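Local coordinates for protein Atg5 (PDB 3VQI) that takes part in autophagic vesicle formation and cytoplasm-to-vacuole transport, and is required for autophagic degradation of the nucleus, at residues K36-V41 against P53-K58. Sequence-based numbering, arbitrary orientation.
Sequences KSCHIV and PTVVRK. With SO4 (sulfate ion), chain G.
The H39 imidazole meets a sulfate ion at its edge, with the sulfur in the ring plane. ND1 donates to sulfate O1 at 2.7 Å, and the N-H...O angle of 140° leaves this bond clearly bent. The backbone N of H39 gives a straighter bond to sulfate O3 (2.9 Å) and a weak one to O1. The ion thus bridges ring and backbone of one residue, which probably limits rotation of the ring. The ion probably comes from the crystallisation liquor. CB of H39 leaves the strand away from 53-58, while CB of C38 and of I40 leave toward it. I40 crosses V55 at about a right angle, and its CD1 lies 3.6 Å from V55 CG2. With chi1 at 62°, I40 sends CG1 and CD1 to V55 and CG2 to K58 CE (4.1 Å). K58 lays its aliphatic chain along the strand, with CD 3.9 Å from C38 CB. C38 SG is a looser neighbour of V55 CG2, at 4.5 Å. No hydrogen bond joins the two segments; they meet through carbon and sulfur atoms, including the methylenes of K58. V55 also touches V20 and L119 on neighbouring strands. Strand 37-43 is an edge strand that pairs antiparallel with 15-22. The helix that follows it packs across one face of the sheet, the arrangement of the beta-grasp (ubiquitin) fold, here in the UblA domain.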
loop_
_atom_site.group_PDB
_atom_site.type_symbol
_atom_site.label_atom_id
_atom_site.label_comp_id
_atom_site.label_asym_id
_atom_site.label_seq_id
_atom_site.Cartn_x
_atom_site.Cartn_y
_atom_site.Cartn_z
ATOM N N LYS A 36 -15.507 -10.082 19.020
ATOM C CA LYS A 36 -14.440 -10.521 18.125
ATOM C C LYS A 36 -14.188 -9.529 16.992
ATOM O O LYS A 36 -13.566 -9.858 15.985
ATOM C CB LYS A 36 -14.774 -11.904 17.553
ATOM C CG LYS A 36 -16.008 -11.935 16.670
ATOM C CD LYS A 36 -16.298 -13.345 16.193
ATOM C CE LYS A 36 -17.589 -13.403 15.381
ATOM N NZ LYS A 36 -17.931 -14.805 15.000
ATOM N N SER A 37 -14.673 -8.310 17.169
ATOM C CA SER A 37 -14.492 -7.279 16.166
ATOM C C SER A 37 -13.857 -6.036 16.757
ATOM O O SER A 37 -13.746 -5.895 17.970
ATOM C CB SER A 37 -15.835 -6.892 15.546
ATOM O OG SER A 37 -16.354 -7.939 14.750
ATOM N N CYS A 38 -13.435 -5.142 15.874
ATOM C CA CYS A 38 -12.843 -3.871 16.258
ATOM C C CYS A 38 -12.725 -3.059 14.981
ATOM O O CYS A 38 -12.351 -3.583 13.938
ATOM C CB CYS A 38 -11.469 -4.061 16.919
ATOM S SG CYS A 38 -10.094 -4.440 15.820
ATOM N N HIS A 39 -13.089 -1.788 15.051
ATOM C CA HIS A 39 -13.012 -0.927 13.883
ATOM C C HIS A 39 -11.860 0.032 14.086
ATOM O O HIS A 39 -11.709 0.624 15.150
ATOM C CB HIS A 39 -14.317 -0.149 13.700
ATOM C CG HIS A 39 -15.539 -0.995 13.854
ATOM N ND1 HIS A 39 -16.001 -1.413 15.085
ATOM C CD2 HIS A 39 -16.358 -1.558 12.934
ATOM C CE1 HIS A 39 -17.051 -2.197 14.917
ATOM N NE2 HIS A 39 -17.289 -2.302 13.621
ATOM N N ILE A 40 -11.032 0.171 13.066
ATOM C CA ILE A 40 -9.914 1.073 13.167
ATOM C C ILE A 40 -9.790 1.829 11.873
ATOM O O ILE A 40 -10.066 1.290 10.802
ATOM C CB ILE A 40 -8.630 0.313 13.445
ATOM C CG1 ILE A 40 -8.327 -0.626 12.291
ATOM C CG2 ILE A 40 -8.785 -0.496 14.726
ATOM C CD1 ILE A 40 -7.097 -1.457 12.536
ATOM N N VAL A 41 -9.413 3.095 11.971
ATOM C CA VAL A 41 -9.242 3.893 10.777
ATOM C C VAL A 41 -7.797 3.662 10.362
ATOM O O VAL A 41 -6.899 3.719 11.203
ATOM C CB VAL A 41 -9.489 5.391 11.064
ATOM C CG1 VAL A 41 -9.333 6.202 9.786
ATOM C CG2 VAL A 41 -10.890 5.586 11.624
ATOM N N PRO A 53 -0.075 -5.631 15.193
ATOM C CA PRO A 53 -0.069 -5.787 16.657
ATOM C C PRO A 53 -1.208 -5.125 17.425
ATOM O O PRO A 53 -1.640 -5.621 18.463
ATOM C CB PRO A 53 1.304 -5.241 17.069
ATOM C CG PRO A 53 1.735 -4.403 15.906
ATOM C CD PRO A 53 1.241 -5.173 14.721
ATOM N N THR A 54 -1.680 -3.995 16.925
ATOM C CA THR A 54 -2.772 -3.283 17.573
ATOM C C THR A 54 -4.012 -4.154 17.466
ATOM O O THR A 54 -4.732 -4.358 18.444
ATOM C CB THR A 54 -3.048 -1.950 16.865
ATOM O OG1 THR A 54 -1.814 -1.244 16.698
ATOM C CG2 THR A 54 -4.036 -1.104 17.660
ATOM N N VAL A 55 -4.257 -4.667 16.265
ATOM C CA VAL A 55 -5.410 -5.523 16.032
ATOM C C VAL A 55 -5.292 -6.790 16.868
ATOM O O VAL A 55 -6.260 -7.230 17.489
ATOM C CB VAL A 55 -5.538 -5.844 14.544
ATOM C CG1 VAL A 55 -6.487 -7.000 14.309
ATOM C CG2 VAL A 55 -6.062 -4.625 13.845
ATOM N N VAL A 56 -4.100 -7.366 16.919
ATOM C CA VAL A 56 -3.918 -8.561 17.714
ATOM C C VAL A 56 -4.227 -8.263 19.179
ATOM O O VAL A 56 -4.948 -9.013 19.824
ATOM C CB VAL A 56 -2.495 -9.106 17.572
ATOM C CG1 VAL A 56 -2.217 -10.122 18.663
ATOM C CG2 VAL A 56 -2.334 -9.753 16.194
ATOM N N ARG A 57 -3.696 -7.157 19.690
ATOM C CA ARG A 57 -3.916 -6.751 21.079
ATOM C C ARG A 57 -5.412 -6.636 21.389
ATOM O O ARG A 57 -5.917 -7.268 22.310
ATOM C CB ARG A 57 -3.249 -5.390 21.348
ATOM C CG ARG A 57 -3.151 -4.981 22.839
ATOM C CD ARG A 57 -3.309 -3.456 23.095
ATOM N NE ARG A 57 -2.806 -2.579 22.026
ATOM C CZ ARG A 57 -1.572 -2.609 21.525
ATOM N NH1 ARG A 57 -0.684 -3.476 21.982
ATOM N NH2 ARG A 57 -1.222 -1.768 20.564
ATOM N N LYS A 58 -6.119 -5.827 20.613
ATOM C CA LYS A 58 -7.539 -5.623 20.853
ATOM C C LYS A 58 -8.383 -6.884 20.855
ATOM O O LYS A 58 -9.428 -6.924 21.510
ATOM C CB LYS A 58 -8.138 -4.669 19.824
ATOM C CG LYS A 58 -7.744 -3.222 19.962
ATOM C CD LYS A 58 -8.689 -2.354 19.133
ATOM C CE LYS A 58 -8.056 -1.025 18.735
ATOM N NZ LYS A 58 -8.554 0.130 19.533
HETATM S S SO4 G . -14.369 -1.068 18.488
HETATM O O1 SO4 G . -15.284 -1.879 17.664
HETATM O O2 SO4 G . -13.893 -1.863 19.638
HETATM O O3 SO4 G . -13.206 -0.647 17.683
HETATM O O4 SO4 G . -15.097 0.123 18.964
#